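Long-range contacts in BamaA.19900.a (Balamuthia mandrillaris, PDB 6VZZ), which probably catalyses the ATP-dependent phosphorylation of glucose to glucose 6-phosphate, as glucokinases of the actin-like ATPase clan do: residues Leu22-Arg26 with Asp88-Val92; Ala97-Gly103 with Lys140-Asp146; Thr269-Leu274 with Tyr304-Ala308. One frame throughout, in Å; residues are numbered along the deposited sequence.

Contact 1 of 3, residues Leu22-Arg26 with Asp88-Val92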
ATOM      1  N   LEU A  22      -8.942   1.633  41.835  1.00 53.59           N
ATOM      2  CA  LEU A  22      -8.080   2.803  41.980  1.00 51.26           C
ATOM      3  C   LEU A  22      -7.713   3.056  43.438  1.00 53.12           C
ATOM      4  O   LEU A  22      -6.650   3.619  43.716  1.00 50.57           O
ATOM      5  CB  LEU A  22      -8.754   4.028  41.370  1.00 48.33           C
ATOM      6  CG  LEU A  22      -9.041   3.851  39.879  1.00 50.05           C
ATOM      7  CD1 LEU A  22      -9.877   4.996  39.348  1.00 45.82           C
ATOM      8  CD2 LEU A  22      -7.738   3.715  39.102  1.00 49.82           C
ATOM      9  N   LYS A  23      -8.568   2.650  44.383  1.00 53.94           N
ATOM     10  CA  LYS A  23      -8.187   2.750  45.789  1.00 52.60           C
ATOM     11  C   LYS A  23      -7.009   1.837  46.092  1.00 52.32           C
ATOM     12  O   LYS A  23      -6.096   2.217  46.832  1.00 54.74           O
ATOM     13  CB  LYS A  23      -9.366   2.415  46.704  1.00 54.16           C
ATOM     14  CG  LYS A  23     -10.552   3.363  46.596  1.00 57.80           C
ATOM     15  CD  LYS A  23     -11.571   3.124  47.711  1.00 59.71           C
ATOM     16  CE  LYS A  23     -12.901   3.797  47.388  1.00 61.33           C
ATOM     17  NZ  LYS A  23     -13.693   4.051  48.617  1.00 70.07           N
ATOM     18  N   GLN A  24      -7.002   0.632  45.516  1.00 51.90           N
ATOM     19  CA  GLN A  24      -5.870  -0.266  45.717  1.00 52.93           C
ATOM     20  C   GLN A  24      -4.599   0.299  45.090  1.00 52.18           C
ATOM     21  O   GLN A  24      -3.506   0.152  45.646  1.00 55.45           O
ATOM     22  CB  GLN A  24      -6.187  -1.653  45.147  1.00 57.75           C
ATOM     23  CG  GLN A  24      -7.253  -2.445  45.920  1.00 61.13           C
ATOM     24  CD  GLN A  24      -7.633  -3.767  45.245  1.00 69.53           C
ATOM     25  OE1 GLN A  24      -7.896  -3.820  44.037  1.00 65.59           O
ATOM     26  NE2 GLN A  24      -7.667  -4.839  46.031  1.00 76.36           N
ATOM     27  N   TRP A  25      -4.724   0.969  43.941  1.00 52.04           N
ATOM     28  CA  TRP A  25      -3.547   1.459  43.227  1.00 49.78           C
ATOM     29  C   TRP A  25      -2.816   2.542  44.007  1.00 53.08           C
ATOM     30  O   TRP A  25      -1.579   2.548  44.064  1.00 55.47           O
ATOM     31  CB  TRP A  25      -3.951   2.006  41.860  1.00 49.64           C
ATOM     32  CG  TRP A  25      -4.126   0.968  40.808  1.00 51.49           C
ATOM     33  CD1 TRP A  25      -4.209  -0.383  40.990  1.00 50.42           C
ATOM     34  CD2 TRP A  25      -4.226   1.193  39.400  1.00 50.28           C
ATOM     35  NE1 TRP A  25      -4.360  -1.014  39.778  1.00 50.87           N
ATOM     36  CE2 TRP A  25      -4.377  -0.071  38.785  1.00 49.96           C
ATOM     37  CE3 TRP A  25      -4.208   2.340  38.597  1.00 45.18           C
ATOM     38  CZ2 TRP A  25      -4.510  -0.222  37.405  1.00 46.84           C
ATOM     39  CZ3 TRP A  25      -4.338   2.191  37.227  1.00 45.50           C
ATOM     40  CH2 TRP A  25      -4.487   0.916  36.644  1.00 47.56           C
ATOM     41  N   ARG A  26      -3.561   3.473  44.606  1.00 51.34           N
ATOM     42  CA  ARG A  26      -2.979   4.714  45.095  1.00 49.62           C
ATOM     43  C   ARG A  26      -2.163   4.555  46.375  1.00 54.53           C
ATOM     44  O   ARG A  26      -1.471   5.506  46.757  1.00 52.37           O
ATOM     45  CB  ARG A  26      -4.082   5.736  45.315  1.00 47.44           C
ATOM     46  CG  ARG A  26      -5.020   5.375  46.432  1.00 46.87           C
ATOM     47  CD  ARG A  26      -6.211   6.278  46.395  1.00 47.35           C
ATOM     48  NE  ARG A  26      -7.053   6.146  47.571  1.00 51.06           N
ATOM     49  CZ  ARG A  26      -8.348   6.431  47.580  1.00 51.53           C
ATOM     50  NH1 ARG A  26      -8.934   6.845  46.463  1.00 48.98           N
ATOM     51  NH2 ARG A  26      -9.054   6.288  48.699  1.00 50.88           N
ATOM     52  N   ASP A  88      -9.845  12.719  41.523  1.00 46.89           N
ATOM     53  CA  ASP A  88     -10.392  12.633  42.871  1.00 46.39           C
ATOM     54  C   ASP A  88     -10.144  11.280  43.518  1.00 45.90           C
ATOM     55  O   ASP A  88     -10.276  11.165  44.737  1.00 47.13           O
ATOM     56  CB  ASP A  88     -11.890  12.915  42.859  1.00 47.99           C
ATOM     57  CG  ASP A  88     -12.205  14.375  43.017  1.00 55.95           C
ATOM     58  OD1 ASP A  88     -11.424  15.071  43.708  1.00 61.96           O
ATOM     59  OD2 ASP A  88     -13.234  14.826  42.462  1.00 61.06           O
ATOM     60  N   LEU A  89      -9.813  10.255  42.735  1.00 47.02           N
ATOM     61  CA  LEU A  89      -9.557   8.928  43.280  1.00 47.42           C
ATOM     62  C   LEU A  89      -8.080   8.580  43.358  1.00 44.74           C
ATOM     63  O   LEU A  89      -7.698   7.774  44.206  1.00 44.21           O
ATOM     64  CB  LEU A  89     -10.272   7.857  42.447  1.00 46.01           C
ATOM     65  CG  LEU A  89     -11.801   7.859  42.473  1.00 47.41           C
ATOM     66  CD1 LEU A  89     -12.350   6.944  41.386  1.00 50.87           C
ATOM     67  CD2 LEU A  89     -12.319   7.432  43.835  1.00 52.03           C
ATOM     68  N   LEU A  90      -7.243   9.152  42.496  1.00 45.54           N
ATOM     69  CA  LEU A  90      -5.819   8.846  42.499  1.00 43.51           C
ATOM     70  C   LEU A  90      -4.944   9.980  43.002  1.00 43.62           C
ATOM     71  O   LEU A  90      -3.855   9.716  43.516  1.00 44.15           O
ATOM     72  CB  LEU A  90      -5.348   8.470  41.093  1.00 42.17           C
ATOM     73  CG  LEU A  90      -5.796   7.139  40.510  1.00 42.64           C
ATOM     74  CD1 LEU A  90      -5.124   6.957  39.167  1.00 40.08           C
ATOM     75  CD2 LEU A  90      -5.429   6.021  41.452  1.00 45.03           C
ATOM     76  N   GLY A  91      -5.369  11.230  42.849  1.00 40.15           N
ATOM     77  CA  GLY A  91      -4.511  12.333  43.227  1.00 42.31           C
ATOM     78  C   GLY A  91      -3.333  12.579  42.294  1.00 43.82           C
ATOM     79  O   GLY A  91      -3.111  13.717  41.862  1.00 41.52           O
ATOM     80  N   VAL A  92      -2.574  11.530  41.968  1.00 41.80           N
ATOM     81  CA  VAL A  92      -1.319  11.667  41.235  1.00 42.20           C
ATOM     82  C   VAL A  92      -1.584  11.683  39.731  1.00 44.47           C
ATOM     83  O   VAL A  92      -2.340  10.853  39.210  1.00 41.54           O
ATOM     84  CB  VAL A  92      -0.341  10.544  41.618  1.00 41.94           C
ATOM     85  CG1 VAL A  92       0.932  10.625  40.785  1.00 45.60           C
ATOM     86  CG2 VAL A  92       0.014  10.652  43.086  1.00 41.40           C
TER
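Arg26 and Leu89 supply the polar part of this contact. The guanidinium NH1 of Arg26 donates to the backbone O of Leu89 at 2.7 Å, with an N-H...O angle of 157°. The oxygen lies at the edge of the guanidinium, close to its plane, and the donor sits in the carbonyl plane on a lone pair, so the bond is well formed at both ends. Arg26 reaches this position because its CG lies between the backbone N and the carbonyl carbon (chi1 67°) and the chain then runs extended to NE. Lys23 CG lies over one face of the guanidinium, offset toward its rim. The acceptor belongs to the last turn of helix 72-90, where carbonyls lack the usual helical partners; Gly91, with its positive phi, leaves the helix just after.

The apolar part is made mainly by leucines, with CB of Trp25 at its margin. Leu22 crosses both Leu89 and Leu90 at about a right angle. Its CD1 branch meets Leu89 CD1 at 3.8 Å, while its CB packs on Leu90 CD2 at 3.9 Å. That same Leu90 methyl also lies 3.5 Å from the backbone O of Leu22 and near the CB atoms of Trp25 and Arg26.

The contact thus joins the C-terminal ends of helices 16-25 and 72-90. Leu22 and Trp25 rest in addition on Leu52 of strand 47-54, which places the N-terminal helix against the five-stranded sheet, and Leu14 touches Leu89.

Contact 2 of 3, residues Ala97-Gly103 with Lys140-Asp146. With BGC (beta-D-glucopyranose), chain B.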
ATOM      1  N   ALA A  97       0.469   9.356  28.054  1.00 37.30           N
ATOM      2  CA  ALA A  97      -0.827   9.103  27.449  1.00 36.04           C
ATOM      3  C   ALA A  97      -0.653   8.901  25.954  1.00 38.97           C
ATOM      4  O   ALA A  97       0.252   9.466  25.333  1.00 40.50           O
ATOM      5  CB  ALA A  97      -1.812  10.242  27.723  1.00 35.65           C
ATOM      6  N   CYS A  98      -1.518   8.068  25.386  1.00 38.57           N
ATOM      7  CA  CYS A  98      -1.582   7.884  23.944  1.00 38.59           C
ATOM      8  C   CYS A  98      -3.036   7.727  23.535  1.00 38.40           C
ATOM      9  O   CYS A  98      -3.769   6.936  24.136  1.00 38.93           O
ATOM     10  CB  CYS A  98      -0.783   6.667  23.492  1.00 35.71           C
ATOM     11  SG  CYS A  98      -1.013   6.308  21.738  1.00 37.45           S
ATOM     12  N   LEU A  99      -3.449   8.487  22.522  1.00 37.34           N
ATOM     13  CA  LEU A  99      -4.798   8.420  21.972  1.00 36.12           C
ATOM     14  C   LEU A  99      -4.730   7.823  20.574  1.00 37.69           C
ATOM     15  O   LEU A  99      -4.103   8.403  19.679  1.00 38.64           O
ATOM     16  CB  LEU A  99      -5.441   9.801  21.931  1.00 37.48           C
ATOM     17  CG  LEU A  99      -5.501  10.528  23.271  1.00 37.61           C
ATOM     18  CD1 LEU A  99      -4.394  11.542  23.349  1.00 37.44           C
ATOM     19  CD2 LEU A  99      -6.855  11.183  23.465  1.00 38.05           C
ATOM     20  N   ALA A 100      -5.356   6.663  20.393  1.00 37.04           N
ATOM     21  CA  ALA A 100      -5.447   6.009  19.093  1.00 36.02           C
ATOM     22  C   ALA A 100      -6.806   6.357  18.503  1.00 37.47           C
ATOM     23  O   ALA A 100      -7.841   5.878  18.985  1.00 40.01           O
ATOM     24  CB  ALA A 100      -5.260   4.498  19.216  1.00 34.40           C
ATOM     25  N   GLY A 101      -6.804   7.200  17.470  1.00 37.14           N
ATOM     26  CA  GLY A 101      -8.043   7.714  16.921  1.00 35.65           C
ATOM     27  C   GLY A 101      -8.308   7.305  15.489  1.00 35.76           C
ATOM     28  O   GLY A 101      -7.379   7.019  14.730  1.00 36.52           O
ATOM     29  N   ALA A 102      -9.582   7.295  15.101  1.00 39.49           N
ATOM     30  CA  ALA A 102      -9.999   6.792  13.793  1.00 36.00           C
ATOM     31  C   ALA A 102      -9.894   7.909  12.753  1.00 36.50           C
ATOM     32  O   ALA A 102     -10.880   8.396  12.199  1.00 39.85           O
ATOM     33  CB  ALA A 102     -11.411   6.230  13.874  1.00 34.76           C
ATOM     34  N   GLY A 103      -8.660   8.313  12.494  1.00 33.18           N
ATOM     35  CA  GLY A 103      -8.427   9.293  11.459  1.00 36.45           C
ATOM     36  C   GLY A 103      -6.956   9.588  11.305  1.00 38.79           C
ATOM     37  O   GLY A 103      -6.103   8.809  11.733  1.00 37.74           O
ATOM     38  N   LYS A 140       4.181  14.475  27.159  1.00 46.43           N
ATOM     39  CA  LYS A 140       4.214  13.016  27.132  1.00 44.90           C
ATOM     40  C   LYS A 140       2.878  12.439  26.659  1.00 41.36           C
ATOM     41  O   LYS A 140       2.412  11.413  27.165  1.00 40.67           O
ATOM     42  CB  LYS A 140       4.602  12.467  28.507  1.00 45.11           C
ATOM     43  CG  LYS A 140       5.983  12.925  28.983  1.00 47.39           C
ATOM     44  CD  LYS A 140       6.374  12.336  30.339  1.00 59.31           C
ATOM     45  CE  LYS A 140       5.839  13.156  31.523  1.00 59.58           C
ATOM     46  NZ  LYS A 140       6.072  12.478  32.843  1.00 57.92           N
ATOM     47  N   THR A 141       2.257  13.083  25.667  1.00 41.41           N
ATOM     48  CA  THR A 141       0.988  12.658  25.085  1.00 43.07           C
ATOM     49  C   THR A 141       1.138  12.530  23.574  1.00 43.68           C
ATOM     50  O   THR A 141       1.617  13.459  22.917  1.00 45.43           O
ATOM     51  CB  THR A 141      -0.129  13.656  25.411  1.00 41.09           C
ATOM     52  OG1 THR A 141      -0.388  13.646  26.818  1.00 39.11           O
ATOM     53  CG2 THR A 141      -1.407  13.308  24.662  1.00 38.31           C
ATOM     54  N   HIS A 142       0.712  11.395  23.015  1.00 41.82           N
ATOM     55  CA  HIS A 142       0.919  11.128  21.596  1.00 41.60           C
ATOM     56  C   HIS A 142      -0.365  10.670  20.934  1.00 37.94           C
ATOM     57  O   HIS A 142      -1.174   9.966  21.541  1.00 38.45           O
ATOM     58  CB  HIS A 142       2.018  10.081  21.386  1.00 41.84           C
ATOM     59  CG  HIS A 142       3.313  10.471  22.013  1.00 47.64           C
ATOM     60  ND1 HIS A 142       4.075  11.517  21.538  1.00 52.65           N
ATOM     61  CD2 HIS A 142       3.944  10.011  23.119  1.00 47.85           C
ATOM     62  CE1 HIS A 142       5.137  11.670  22.311  1.00 54.78           C
ATOM     63  NE2 HIS A 142       5.081  10.768  23.277  1.00 55.60           N
ATOM     64  N   PHE A 143      -0.543  11.087  19.687  1.00 39.34           N
ATOM     65  CA  PHE A 143      -1.619  10.609  18.833  1.00 38.42           C
ATOM     66  C   PHE A 143      -1.079   9.522  17.921  1.00 39.79           C
ATOM     67  O   PHE A 143      -0.017   9.688  17.309  1.00 43.88           O
ATOM     68  CB  PHE A 143      -2.187  11.739  17.977  1.00 40.67           C
ATOM     69  CG  PHE A 143      -3.201  12.598  18.676  1.00 40.85           C
ATOM     70  CD1 PHE A 143      -4.233  12.030  19.398  1.00 40.59           C
ATOM     71  CD2 PHE A 143      -3.129  13.982  18.581  1.00 42.66           C
ATOM     72  CE1 PHE A 143      -5.178  12.823  20.018  1.00 42.53           C
ATOM     73  CE2 PHE A 143      -4.061  14.783  19.199  1.00 42.99           C
ATOM     74  CZ  PHE A 143      -5.090  14.205  19.920  1.00 44.17           C
ATOM     75  N   ILE A 144      -1.807   8.412  17.829  1.00 39.01           N
ATOM     76  CA  ILE A 144      -1.588   7.435  16.775  1.00 36.38           C
ATOM     77  C   ILE A 144      -2.940   7.133  16.143  1.00 37.70           C
ATOM     78  O   ILE A 144      -3.997   7.446  16.696  1.00 34.83           O
ATOM     79  CB  ILE A 144      -0.915   6.146  17.282  1.00 38.66           C
ATOM     80  CG1 ILE A 144      -1.821   5.430  18.292  1.00 35.64           C
ATOM     81  CG2 ILE A 144       0.481   6.466  17.841  1.00 36.94           C
ATOM     82  CD1 ILE A 144      -1.225   4.158  18.850  1.00 34.76           C
ATOM     83  N   ASN A 145      -2.896   6.557  14.944  1.00 38.72           N
ATOM     84  CA  ASN A 145      -4.112   6.078  14.304  1.00 36.33           C
ATOM     85  C   ASN A 145      -4.598   4.820  15.022  1.00 34.97           C
ATOM     86  O   ASN A 145      -3.814   4.096  15.646  1.00 33.22           O
ATOM     87  CB  ASN A 145      -3.844   5.824  12.815  1.00 35.78           C
ATOM     88  CG  ASN A 145      -4.995   5.138  12.105  1.00 34.42           C
ATOM     89  OD1 ASN A 145      -5.079   3.906  12.096  1.00 35.83           O
ATOM     90  ND2 ASN A 145      -5.870   5.927  11.481  1.00 31.42           N
ATOM     91  N   ASP A 146      -5.911   4.581  14.961  1.00 33.89           N
ATOM     92  CA  ASP A 146      -6.481   3.454  15.697  1.00 34.08           C
ATOM     93  C   ASP A 146      -5.950   2.116  15.184  1.00 36.74           C
ATOM     94  O   ASP A 146      -5.586   1.244  15.984  1.00 40.38           O
ATOM     95  CB  ASP A 146      -8.011   3.497  15.663  1.00 32.23           C
ATOM     96  CG  ASP A 146      -8.587   3.507  14.249  1.00 37.00           C
ATOM     97  OD1 ASP A 146      -7.864   3.857  13.287  1.00 36.62           O
ATOM     98  OD2 ASP A 146      -9.791   3.181  14.103  1.00 37.48           O
TER
HETATM   99  C2  BGC B 401     -10.413   6.313   8.954  1.00 34.07           C
HETATM  100  C3  BGC B 401      -9.192   5.545   9.435  1.00 34.86           C
HETATM  101  C4  BGC B 401      -9.589   4.568  10.535  1.00 35.95           C
HETATM  102  C5  BGC B 401     -10.723   3.679  10.037  1.00 37.40           C
HETATM  103  C6  BGC B 401     -11.229   2.695  11.064  1.00 34.53           C
HETATM  104  C1  BGC B 401     -11.483   5.321   8.527  1.00 35.01           C
HETATM  105  O1  BGC B 401     -12.586   5.965   8.002  1.00 39.30           O
HETATM  106  O2  BGC B 401     -10.062   7.165   7.871  1.00 36.32           O
HETATM  107  O3  BGC B 401      -8.188   6.441   9.893  1.00 35.93           O
HETATM  108  O4  BGC B 401      -8.485   3.741  10.873  1.00 32.47           O
HETATM  109  O5  BGC B 401     -11.827   4.506   9.645  1.00 36.44           O
HETATM  110  O6  BGC B 401     -11.469   3.318  12.309  1.00 37.00           O
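Asn145 and Asp146, the last residue of strand 141-145 and the first of helix 146-159, meet glucose beside Ala102 and Gly103, and a single amide nitrogen serves both protein and sugar. Asn145 ND2 donates to Gly103 O at 2.9 Å, with the acceptor near the amide plane, and to glucose O3, also at 2.9 Å; the Gly103 bond therefore helps fix the rotation of the amide. The carboxylate of Asp146 takes two sugar hydroxyls, one on each oxygen: O4 donates to OD1, and O6, the hydroxyl that glucokinases phosphorylate, donates to OD2. A chi1 of 57° swings this carboxylate toward the sugar. Ala102 CB lies 3.5 Å from Asp146 OD2 and also touches O6. The sugar is further bound by Thr115, Glu218, His221 and Glu258.

Behind the pocket the strands pair in parallel, in register from Ala97 with Thr141 to Gly101 with Asn145. The backbone ladder runs from Ala97 N to Lys140 O as far as Asp146 N to Gly101 O, the last donor lying above the carbonyl plane. On one face, Phe143 turns its ring edge to Leu99, CD1 standing 3.6 Å from Leu99 CB, while Leu99 CD1 meets Thr141 CG2. On the other, Ile144 CG1 touches both Cys98 SG, at 3.6 Å, and Ala100 CB.

Strand 141-145 is one of the two edge strands of the five-stranded sheet and leads into helix 146-159, with Asn145 as N-cap. Strand 37-43 pairs on the other edge of strand 96-101, and helix 380-389 covers Cys98.

Contact 3 of 3, residues Thr269-Leu274 with Tyr304-Ala308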
ATOM      1  N   THR A 269     -26.159  -1.119   1.669  1.00 46.21           N
ATOM      2  CA  THR A 269     -26.286  -2.301   0.824  1.00 50.90           C
ATOM      3  C   THR A 269     -27.589  -3.044   1.115  1.00 52.15           C
ATOM      4  O   THR A 269     -28.271  -3.508   0.193  1.00 48.88           O
ATOM      5  CB  THR A 269     -25.078  -3.212   1.037  1.00 48.84           C
ATOM      6  OG1 THR A 269     -23.891  -2.510   0.658  1.00 46.91           O
ATOM      7  CG2 THR A 269     -25.199  -4.486   0.208  1.00 47.38           C
ATOM      8  N   TYR A 270     -27.949  -3.149   2.397  1.00 51.21           N
ATOM      9  CA  TYR A 270     -29.215  -3.763   2.786  1.00 51.99           C
ATOM     10  C   TYR A 270     -30.402  -3.039   2.160  1.00 58.39           C
ATOM     11  O   TYR A 270     -31.330  -3.682   1.656  1.00 60.61           O
ATOM     12  CB  TYR A 270     -29.323  -3.767   4.312  1.00 50.83           C
ATOM     13  CG  TYR A 270     -30.484  -4.546   4.879  1.00 56.13           C
ATOM     14  CD1 TYR A 270     -30.583  -5.924   4.698  1.00 57.45           C
ATOM     15  CD2 TYR A 270     -31.473  -3.912   5.621  1.00 58.72           C
ATOM     16  CE1 TYR A 270     -31.645  -6.643   5.224  1.00 57.11           C
ATOM     17  CE2 TYR A 270     -32.533  -4.622   6.153  1.00 62.16           C
ATOM     18  CZ  TYR A 270     -32.616  -5.985   5.951  1.00 61.05           C
ATOM     19  OH  TYR A 270     -33.668  -6.692   6.482  1.00 65.51           O
ATOM     20  N   LYS A 271     -30.391  -1.697   2.180  1.00 58.69           N
ATOM     21  CA  LYS A 271     -31.501  -0.947   1.591  1.00 58.82           C
ATOM     22  C   LYS A 271     -31.564  -1.144   0.081  1.00 59.69           C
ATOM     23  O   LYS A 271     -32.655  -1.128  -0.498  1.00 64.17           O
ATOM     24  CB  LYS A 271     -31.392   0.542   1.940  1.00 53.95           C
ATOM     25  N   TRP A 272     -30.414  -1.354  -0.568  1.00 58.22           N
ATOM     26  CA  TRP A 272     -30.408  -1.648  -1.999  1.00 59.54           C
ATOM     27  C   TRP A 272     -31.023  -3.013  -2.286  1.00 61.45           C
ATOM     28  O   TRP A 272     -31.849  -3.153  -3.196  1.00 62.84           O
ATOM     29  CB  TRP A 272     -28.983  -1.579  -2.542  1.00 55.12           C
ATOM     30  CG  TRP A 272     -28.838  -2.191  -3.891  1.00 54.92           C
ATOM     31  CD1 TRP A 272     -29.156  -1.620  -5.089  1.00 53.55           C
ATOM     32  CD2 TRP A 272     -28.321  -3.493  -4.191  1.00 55.18           C
ATOM     33  NE1 TRP A 272     -28.876  -2.492  -6.120  1.00 55.43           N
ATOM     34  CE2 TRP A 272     -28.364  -3.648  -5.593  1.00 56.03           C
ATOM     35  CE3 TRP A 272     -27.838  -4.547  -3.410  1.00 50.38           C
ATOM     36  CZ2 TRP A 272     -27.938  -4.814  -6.228  1.00 52.34           C
ATOM     37  CZ3 TRP A 272     -27.416  -5.705  -4.043  1.00 49.88           C
ATOM     38  CH2 TRP A 272     -27.468  -5.828  -5.440  1.00 49.99           C
ATOM     39  N   VAL A 273     -30.620  -4.035  -1.527  1.00 60.29           N
ATOM     40  CA  VAL A 273     -31.231  -5.356  -1.655  1.00 60.88           C
ATOM     41  C   VAL A 273     -32.745  -5.255  -1.521  1.00 65.02           C
ATOM     42  O   VAL A 273     -33.494  -5.867  -2.292  1.00 67.32           O
ATOM     43  CB  VAL A 273     -30.635  -6.327  -0.618  1.00 58.93           C
ATOM     44  CG1 VAL A 273     -31.488  -7.584  -0.504  1.00 62.23           C
ATOM     45  CG2 VAL A 273     -29.208  -6.680  -0.982  1.00 54.54           C
ATOM     46  N   LEU A 274     -33.218  -4.456  -0.561  1.00 67.70           N
ATOM     47  CA  LEU A 274     -34.657  -4.330  -0.350  1.00 70.27           C
ATOM     48  C   LEU A 274     -35.338  -3.562  -1.479  1.00 72.07           C
ATOM     49  O   LEU A 274     -36.485  -3.865  -1.821  1.00 78.13           O
ATOM     50  CB  LEU A 274     -34.933  -3.662   0.998  1.00 69.18           C
ATOM     51  CG  LEU A 274     -34.426  -4.424   2.227  1.00 66.81           C
ATOM     52  CD1 LEU A 274     -34.796  -3.706   3.511  1.00 70.36           C
ATOM     53  CD2 LEU A 274     -34.948  -5.856   2.253  1.00 65.48           C
ATOM     54  N   TYR A 304     -32.469 -11.556   2.661  1.00 63.32           N
ATOM     55  CA  TYR A 304     -31.982 -10.243   2.258  1.00 62.76           C
ATOM     56  C   TYR A 304     -30.807  -9.805   3.119  1.00 56.91           C
ATOM     57  O   TYR A 304     -29.818  -9.277   2.600  1.00 58.34           O
ATOM     58  CB  TYR A 304     -33.123  -9.229   2.322  1.00 65.53           C
ATOM     59  CG  TYR A 304     -34.339  -9.669   1.542  1.00 69.90           C
ATOM     60  CD1 TYR A 304     -34.294  -9.788   0.157  1.00 70.33           C
ATOM     61  CD2 TYR A 304     -35.533  -9.973   2.187  1.00 71.47           C
ATOM     62  CE1 TYR A 304     -35.407 -10.191  -0.564  1.00 72.01           C
ATOM     63  CE2 TYR A 304     -36.653 -10.375   1.471  1.00 68.25           C
ATOM     64  CZ  TYR A 304     -36.580 -10.482   0.098  1.00 70.70           C
ATOM     65  OH  TYR A 304     -37.680 -10.891  -0.622  1.00 77.03           O
ATOM     66  N   ALA A 305     -30.891 -10.018   4.437  1.00 59.12           N
ATOM     67  CA  ALA A 305     -29.745  -9.735   5.296  1.00 58.11           C
ATOM     68  C   ALA A 305     -28.525 -10.516   4.834  1.00 58.10           C
ATOM     69  O   ALA A 305     -27.414  -9.980   4.766  1.00 53.98           O
ATOM     70  CB  ALA A 305     -30.078 -10.065   6.751  1.00 58.03           C
ATOM     71  N   HIS A 306     -28.728 -11.785   4.490  1.00 59.99           N
ATOM     72  CA  HIS A 306     -27.640 -12.607   3.980  1.00 56.26           C
ATOM     73  C   HIS A 306     -27.039 -12.002   2.717  1.00 54.23           C
ATOM     74  O   HIS A 306     -25.815 -11.862   2.607  1.00 54.19           O
ATOM     75  CB  HIS A 306     -28.158 -14.018   3.717  1.00 59.64           C
ATOM     76  CG  HIS A 306     -27.122 -14.951   3.182  1.00 58.25           C
ATOM     77  ND1 HIS A 306     -26.865 -15.082   1.835  1.00 56.79           N
ATOM     78  CD2 HIS A 306     -26.279 -15.801   3.813  1.00 57.26           C
ATOM     79  CE1 HIS A 306     -25.909 -15.975   1.656  1.00 58.85           C
ATOM     80  NE2 HIS A 306     -25.539 -16.429   2.840  1.00 61.95           N
ATOM     81  N   LYS A 307     -27.892 -11.619   1.761  1.00 53.80           N
ATOM     82  CA  LYS A 307     -27.406 -11.083   0.491  1.00 55.18           C
ATOM     83  C   LYS A 307     -26.547  -9.842   0.710  1.00 52.60           C
ATOM     84  O   LYS A 307     -25.459  -9.718   0.134  1.00 53.20           O
ATOM     85  CB  LYS A 307     -28.591 -10.776  -0.430  1.00 56.95           C
ATOM     86  CG  LYS A 307     -28.222 -10.365  -1.851  1.00 59.33           C
ATOM     87  CD  LYS A 307     -27.396 -11.440  -2.550  1.00 71.50           C
ATOM     88  CE  LYS A 307     -27.034 -11.049  -3.988  1.00 73.65           C
ATOM     89  NZ  LYS A 307     -26.128 -12.039  -4.647  1.00 65.60           N
ATOM     90  N   ALA A 308     -27.006  -8.927   1.567  1.00 52.67           N
ATOM     91  CA  ALA A 308     -26.236  -7.718   1.848  1.00 52.27           C
ATOM     92  C   ALA A 308     -24.929  -8.050   2.562  1.00 48.70           C
ATOM     93  O   ALA A 308     -23.861  -7.532   2.210  1.00 44.81           O
ATOM     94  CB  ALA A 308     -27.075  -6.751   2.677  1.00 47.64           C
TER
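Tyr270 turns the edge of its ring, not a face, toward helix 303-327: CE1 approaches Ala305 N at 3.5 Å, with that nitrogen in the ring plane, and CB of Ala305 follows at 4.1 Å. The ring gets there because CG stands opposite the backbone N (chi1 -172°), which carries it along the partner helix. Ala308 CB lies 3.7 Å from Tyr270 CA; this small residue lets the two backbones come close.

The second tyrosine is approached by two aliphatic side chains. Val273 CG1 comes up at the edge of the Tyr304 ring, 3.6 Å from CD1, and Leu274 CD2 lies obliquely to it, 3.8 Å from CB. The other Val273 branch, CG2, meets Lys307 CG at 3.9 Å, so the valine straddles successive turns of the helix. Thr269 adds its methyl CG2, 3.8 Å from Ala308 CB. The axes of these short segments pass 8.7 Å apart, at 127° between their directions.

The contact is largely apolar, and several polar ends are bonded elsewhere: Tyr270 OH to Leu284 O, Thr269 OG1 to Gly265 O within its own helix, and Lys307 NZ in a salt bridge with Glu236. Shape and burial of apolar surface, rather than directed bonds between the segments, therefore hold helices 263-276 and 303-327 together here.

How the contacts relate
Only contact 2 reaches the bound glucose, through Ala102, Gly103, Asn145 and Asp146. Contact 1 lies on the same side of the chain's centre, about 24 Å from contact 2 between centres and about 10 Å between nearest atoms; chain order connects them, since helix 72-90, which ends in contact 1, is followed by strand 96-101 of contact 2. Contact 3 is on the opposite side, its centre about 35 Å from that of contact 2 and about 50 Å from that of contact 1, and consists of helices alone. Glu218, His221 and Glu258, which also bond the sugar, come between contacts 2 and 3 in sequence; Thr115 lies between the two segments of contact 2.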